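Local structure of class I phosphodiesterase PDEB1 (Leishmania major, 2R8Q) at residues A[60-65]-A[104-109]; A[84-89]-A[136-141]. The protein is a class I phosphodiesterase from a parasitic protozoan, whose all-helical catalytic domain of the HD superfamily carries a zinc ion and a magnesium ion. One frame throughout, in Å; residues are numbered along the deposited sequence.

Both contacts are buried and purely apolar where their segments meet, and their centres lie about 9 Å apart on the same side of the chain's centre. Contact 1 joins helix 55-68 to helix 102-118, contact 2 helix 80-92 to helix 127-139, so the segments alternate along the chain. Val63 and Ile87 also touch, so the two contacts adjoin. They differ in the groups used: contact 1 packs valine methyls and the sulfur of Cys109, whereas contact 2 sets the ring end of Phe86, with Ile87, against Leu138 and Val139. Beyond these apolar residues, His104 of contact 1 and His140 and Asp141 of contact 2 converge on the same zinc ion, and contact 2 alone extends to magnesium.

Contact 1: A[60-65]-A[104-109]; sequences AGVVYN and HVVDVC. With ZN (zinc ion), chain C.
Val63 and Val106 meet through their methyl groups, with CG1 of Val63 lying 3.6 Å from CG1 of Val106 and 3.9 Å from its CG2. The two side chains cross at about a right angle. Val106 is turned with CG1 opposite its own nitrogen (chi1 166°) and CG2 opposite its carbonyl carbon, a setting that presents both branches to the single methyl of Val63. Flanking this pair, Val62 CG1 comes to 4.4 Å from Val106 CG1, and Cys109 SG stands 4.4 Å from Val63 CG1, both looser contacts. The helices run almost parallel, their segment axes crossing at 25° and approaching to 9.9 Å. Val63 also touches Ile87 and Leu138, which ties the pair to helices 80-92 and 127-139 in the helical core of this phosphodiesterase domain. His104 lies on another side of helix 102-118 and belongs to the metal centre, its NE2 binding the zinc ion at 2.2 Å. The contact between the two helices thus rests on apolar contact centred on one valine pair, while the polar chemistry of His104 serves the zinc.

Contact 2: A[84-89]-A[136-141]; sequences LNFILQ and TALVHD. With ZN (zinc ion), chain C; MG (magnesium ion), chain D.
Phe86 meets Val139 and Leu138 with the far end of its ring. Its CZ atom lies 3.5 Å from CG1 of Val139, and CE2 lies 4.0 Å from CD1 of Leu138; both methyls approach the ring obliquely. With CG opposite the backbone nitrogen (chi1 173°), the ring is carried across to helix 127-139 although the bond from the Phe86 backbone does not aim there. Leu138 CD1 serves two partners, since Ile87 CG1 also sits 4.1 Å from it. Ile183 and Leu184 of helix 171-184 pack on Phe86 as well. Just beyond these apolar residues comes the His-Asp pair, His140 and Asp141, that gives the HD superfamily its name and follows directly on Val139 in the chain. One hydrogen bond orients the histidine: ND1 donates to Ala137 O at 2.8 Å, nearly straight at 174° and in the plane of the imidazole. That leaves NE2 directed at the zinc ion, which it binds at 2.2 Å. Asp141 bridges the metals, OD2 binding zinc at 2.1 Å and OD1 binding magnesium at 2.2 Å. Water 1 is a second bridge between the two ions, while His104 and Asp254 complete the protein ligands of zinc.

Contact 1: A[60-65]-A[104-109]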
loop_
_atom_site.group_PDB
_atom_site.type_symbol
_atom_site.label_atom_id
_atom_site.label_comp_id
_atom_site.label_asym_id
_atom_site.label_seq_id
_atom_site.Cartn_x
_atom_site.Cartn_y
_atom_site.Cartn_z
ATOM N N ALA A 60 -12.713 21.025 10.231
ATOM C CA ALA A 60 -13.502 19.801 10.134
ATOM C C ALA A 60 -14.979 20.193 10.076
ATOM O O ALA A 60 -15.781 19.553 9.393
ATOM C CB ALA A 60 -13.244 18.922 11.345
ATOM N N GLY A 61 -15.323 21.252 10.802
ATOM C CA GLY A 61 -16.696 21.726 10.825
ATOM C C GLY A 61 -17.126 22.302 9.491
ATOM O O GLY A 61 -18.292 22.197 9.108
ATOM N N VAL A 62 -16.189 22.926 8.783
ATOM C CA VAL A 62 -16.481 23.497 7.480
ATOM C C VAL A 62 -16.926 22.380 6.545
ATOM O O VAL A 62 -17.972 22.474 5.903
ATOM C CB VAL A 62 -15.236 24.199 6.886
ATOM C CG1 VAL A 62 -15.483 24.593 5.440
ATOM C CG2 VAL A 62 -14.898 25.431 7.722
ATOM N N VAL A 63 -16.143 21.308 6.480
ATOM C CA VAL A 63 -16.498 20.206 5.599
ATOM C C VAL A 63 -17.744 19.453 6.051
ATOM O O VAL A 63 -18.537 19.031 5.213
ATOM C CB VAL A 63 -15.324 19.211 5.421
ATOM C CG1 VAL A 63 -14.198 19.880 4.651
ATOM C CG2 VAL A 63 -14.835 18.727 6.759
ATOM N N TYR A 64 -17.929 19.274 7.357
ATOM C CA TYR A 64 -19.121 18.566 7.816
ATOM C C TYR A 64 -20.373 19.350 7.445
ATOM O O TYR A 64 -21.353 18.781 6.962
ATOM C CB TYR A 64 -19.094 18.334 9.332
ATOM C CG TYR A 64 -20.359 17.660 9.830
ATOM C CD1 TYR A 64 -21.477 18.412 10.201
ATOM C CD2 TYR A 64 -20.473 16.271 9.836
ATOM C CE1 TYR A 64 -22.678 17.795 10.555
ATOM C CE2 TYR A 64 -21.670 15.643 10.189
ATOM C CZ TYR A 64 -22.767 16.411 10.543
ATOM O OH TYR A 64 -23.960 15.795 10.856
ATOM N N ASN A 65 -20.336 20.658 7.666
ATOM C CA ASN A 65 -21.477 21.512 7.354
ATOM C C ASN A 65 -21.754 21.515 5.852
ATOM O O ASN A 65 -22.887 21.305 5.411
ATOM C CB ASN A 65 -21.202 22.944 7.818
ATOM C CG ASN A 65 -22.415 23.840 7.686
ATOM O OD1 ASN A 65 -23.256 23.904 8.587
ATOM N ND2 ASN A 65 -22.525 24.525 6.555
ATOM N N HIS A 104 -5.381 21.751 3.301
ATOM C CA HIS A 104 -5.339 21.646 1.847
ATOM C C HIS A 104 -6.492 20.799 1.323
ATOM O O HIS A 104 -7.120 21.157 0.329
ATOM C CB HIS A 104 -4.015 21.024 1.378
ATOM C CG HIS A 104 -4.042 20.539 -0.043
ATOM N ND1 HIS A 104 -4.189 21.389 -1.121
ATOM C CD2 HIS A 104 -3.911 19.296 -0.561
ATOM C CE1 HIS A 104 -4.141 20.688 -2.241
ATOM N NE2 HIS A 104 -3.973 19.415 -1.929
ATOM N N VAL A 105 -6.785 19.675 1.978
ATOM C CA VAL A 105 -7.870 18.835 1.473
ATOM C C VAL A 105 -9.241 19.429 1.775
ATOM O O VAL A 105 -10.186 19.220 1.021
ATOM C CB VAL A 105 -7.769 17.362 1.977
ATOM C CG1 VAL A 105 -6.431 16.769 1.535
ATOM C CG2 VAL A 105 -7.921 17.280 3.490
ATOM N N VAL A 106 -9.346 20.188 2.863
ATOM C CA VAL A 106 -10.602 20.851 3.188
ATOM C C VAL A 106 -10.819 21.874 2.069
ATOM O O VAL A 106 -11.927 22.029 1.549
ATOM C CB VAL A 106 -10.513 21.571 4.557
ATOM C CG1 VAL A 106 -11.692 22.530 4.734
ATOM C CG2 VAL A 106 -10.500 20.532 5.674
ATOM N N ASP A 107 -9.744 22.560 1.689
ATOM C CA ASP A 107 -9.817 23.541 0.613
ATOM C C ASP A 107 -10.212 22.896 -0.717
ATOM O O ASP A 107 -11.060 23.418 -1.431
ATOM C CB ASP A 107 -8.472 24.258 0.459
ATOM C CG ASP A 107 -8.439 25.189 -0.736
ATOM O OD1 ASP A 107 -9.353 26.032 -0.864
ATOM O OD2 ASP A 107 -7.490 25.083 -1.546
ATOM N N VAL A 108 -9.603 21.763 -1.061
ATOM C CA VAL A 108 -9.940 21.111 -2.321
ATOM C C VAL A 108 -11.402 20.665 -2.319
ATOM O O VAL A 108 -12.095 20.795 -3.325
ATOM C CB VAL A 108 -9.002 19.905 -2.597
ATOM C CG1 VAL A 108 -9.471 19.129 -3.822
ATOM C CG2 VAL A 108 -7.585 20.410 -2.830
ATOM N N CYS A 109 -11.871 20.160 -1.181
ATOM C CA CYS A 109 -13.257 19.714 -1.064
ATOM C C CYS A 109 -14.209 20.891 -1.285
ATOM O O CYS A 109 -15.128 20.815 -2.101
ATOM C CB CYS A 109 -13.482 19.097 0.321
ATOM S SG CYS A 109 -15.155 18.466 0.625
HETATM ZN ZN ZN C . -3.530 17.715 -3.249
HETATM O O HOH W 1 -2.643 16.381 -4.694
HETATM O O HOH W 2 -1.554 18.741 -3.785
#

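Contact 2: A[84-89]-A[136-141]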
loop_
_atom_site.group_PDB
_atom_site.type_symbol
_atom_site.label_atom_id
_atom_site.label_comp_id
_atom_site.label_asym_id
_atom_site.label_seq_id
_atom_site.Cartn_x
_atom_site.Cartn_y
_atom_site.Cartn_z
ATOM N N LEU A 84 -19.142 12.462 10.066
ATOM C CA LEU A 84 -18.231 13.163 10.965
ATOM C C LEU A 84 -17.038 12.277 11.334
ATOM O O LEU A 84 -15.895 12.744 11.351
ATOM C CB LEU A 84 -18.972 13.634 12.227
ATOM C CG LEU A 84 -18.171 14.510 13.200
ATOM C CD1 LEU A 84 -17.541 15.698 12.461
ATOM C CD2 LEU A 84 -19.093 15.006 14.313
ATOM N N ASN A 85 -17.292 11.002 11.625
ATOM C CA ASN A 85 -16.198 10.094 11.960
ATOM C C ASN A 85 -15.229 10.007 10.787
ATOM O O ASN A 85 -14.014 9.993 10.978
ATOM C CB ASN A 85 -16.710 8.688 12.281
ATOM C CG ASN A 85 -17.339 8.590 13.659
ATOM O OD1 ASN A 85 -17.052 9.396 14.550
ATOM N ND2 ASN A 85 -18.188 7.582 13.847
ATOM N N PHE A 86 -15.770 9.935 9.574
ATOM C CA PHE A 86 -14.933 9.854 8.373
ATOM C C PHE A 86 -14.034 11.086 8.277
ATOM O O PHE A 86 -12.825 10.973 8.074
ATOM C CB PHE A 86 -15.813 9.748 7.125
ATOM C CG PHE A 86 -15.050 9.830 5.830
ATOM C CD1 PHE A 86 -14.298 8.746 5.380
ATOM C CD2 PHE A 86 -15.085 10.990 5.065
ATOM C CE1 PHE A 86 -13.594 8.820 4.183
ATOM C CE2 PHE A 86 -14.383 11.076 3.863
ATOM C CZ PHE A 86 -13.638 9.988 3.424
ATOM N N ILE A 87 -14.622 12.266 8.436
ATOM C CA ILE A 87 -13.853 13.504 8.371
ATOM C C ILE A 87 -12.732 13.485 9.414
ATOM O O ILE A 87 -11.590 13.838 9.117
ATOM C CB ILE A 87 -14.768 14.723 8.608
ATOM C CG1 ILE A 87 -15.769 14.838 7.457
ATOM C CG2 ILE A 87 -13.935 15.996 8.733
ATOM C CD1 ILE A 87 -16.881 15.844 7.702
ATOM N N LEU A 88 -13.046 13.048 10.630
ATOM C CA LEU A 88 -12.042 13.008 11.691
ATOM C C LEU A 88 -10.987 11.926 11.489
ATOM O O LEU A 88 -9.842 12.098 11.900
ATOM C CB LEU A 88 -12.719 12.836 13.055
ATOM C CG LEU A 88 -13.563 14.039 13.490
ATOM C CD1 LEU A 88 -14.307 13.709 14.773
ATOM C CD2 LEU A 88 -12.656 15.253 13.689
ATOM N N GLN A 89 -11.367 10.810 10.868
ATOM C CA GLN A 89 -10.403 9.747 10.608
ATOM C C GLN A 89 -9.439 10.244 9.533
ATOM O O GLN A 89 -8.251 9.921 9.556
ATOM C CB GLN A 89 -11.111 8.466 10.149
ATOM C CG GLN A 89 -11.852 7.730 11.274
ATOM C CD GLN A 89 -10.918 7.036 12.260
ATOM O OE1 GLN A 89 -9.700 7.214 12.219
ATOM N NE2 GLN A 89 -11.496 6.240 13.160
ATOM N N THR A 136 -13.828 12.066 -2.034
ATOM C CA THR A 136 -12.472 11.795 -2.497
ATOM C C THR A 136 -11.517 12.941 -2.176
ATOM O O THR A 136 -10.351 12.717 -1.852
ATOM C CB THR A 136 -12.458 11.524 -4.015
ATOM O OG1 THR A 136 -13.259 10.368 -4.289
ATOM C CG2 THR A 136 -11.040 11.264 -4.507
ATOM N N ALA A 137 -12.006 14.172 -2.260
ATOM C CA ALA A 137 -11.157 15.315 -1.956
ATOM C C ALA A 137 -10.506 15.178 -0.575
ATOM O O ALA A 137 -9.344 15.522 -0.394
ATOM C CB ALA A 137 -11.973 16.607 -2.028
ATOM N N LEU A 138 -11.250 14.654 0.396
ATOM C CA LEU A 138 -10.731 14.518 1.752
ATOM C C LEU A 138 -9.669 13.439 1.952
ATOM O O LEU A 138 -8.893 13.507 2.904
ATOM C CB LEU A 138 -11.891 14.287 2.733
ATOM C CG LEU A 138 -12.918 15.422 2.799
ATOM C CD1 LEU A 138 -14.087 15.014 3.688
ATOM C CD2 LEU A 138 -12.251 16.686 3.330
ATOM N N VAL A 139 -9.621 12.453 1.062
ATOM C CA VAL A 139 -8.647 11.375 1.195
ATOM C C VAL A 139 -7.510 11.456 0.185
ATOM O O VAL A 139 -6.549 10.702 0.285
ATOM C CB VAL A 139 -9.301 9.979 0.987
ATOM C CG1 VAL A 139 -10.504 9.810 1.905
ATOM C CG2 VAL A 139 -9.711 9.809 -0.470
ATOM N N HIS A 140 -7.598 12.386 -0.761
ATOM C CA HIS A 140 -6.611 12.435 -1.837
ATOM C C HIS A 140 -5.133 12.671 -1.538
ATOM O O HIS A 140 -4.298 12.417 -2.406
ATOM C CB HIS A 140 -7.094 13.383 -2.952
ATOM C CG HIS A 140 -6.572 14.779 -2.847
ATOM N ND1 HIS A 140 -7.141 15.731 -2.028
ATOM C CD2 HIS A 140 -5.531 15.385 -3.464
ATOM C CE1 HIS A 140 -6.471 16.864 -2.146
ATOM N NE2 HIS A 140 -5.490 16.681 -3.011
ATOM N N ASP A 141 -4.800 13.129 -0.333
ATOM C CA ASP A 141 -3.400 13.356 0.042
ATOM C C ASP A 141 -3.041 12.726 1.394
ATOM O O ASP A 141 -2.039 13.095 2.007
ATOM C CB ASP A 141 -3.079 14.857 0.102
ATOM C CG ASP A 141 -2.628 15.410 -1.228
ATOM O OD1 ASP A 141 -1.914 14.685 -1.948
ATOM O OD2 ASP A 141 -2.970 16.571 -1.543
HETATM ZN ZN ZN C . -3.530 17.715 -3.249
HETATM MG MG MG D . -1.281 14.807 -4.017
HETATM O O HOH W 1 -2.643 16.381 -4.694
HETATM O O HOH W 2 -1.554 18.741 -3.785
HETATM O O HOH W 3 0.230 13.282 -3.466
HETATM O O HOH W 4 -0.681 14.466 -6.099
HETATM O O HOH W 5 0.324 16.318 -3.777
#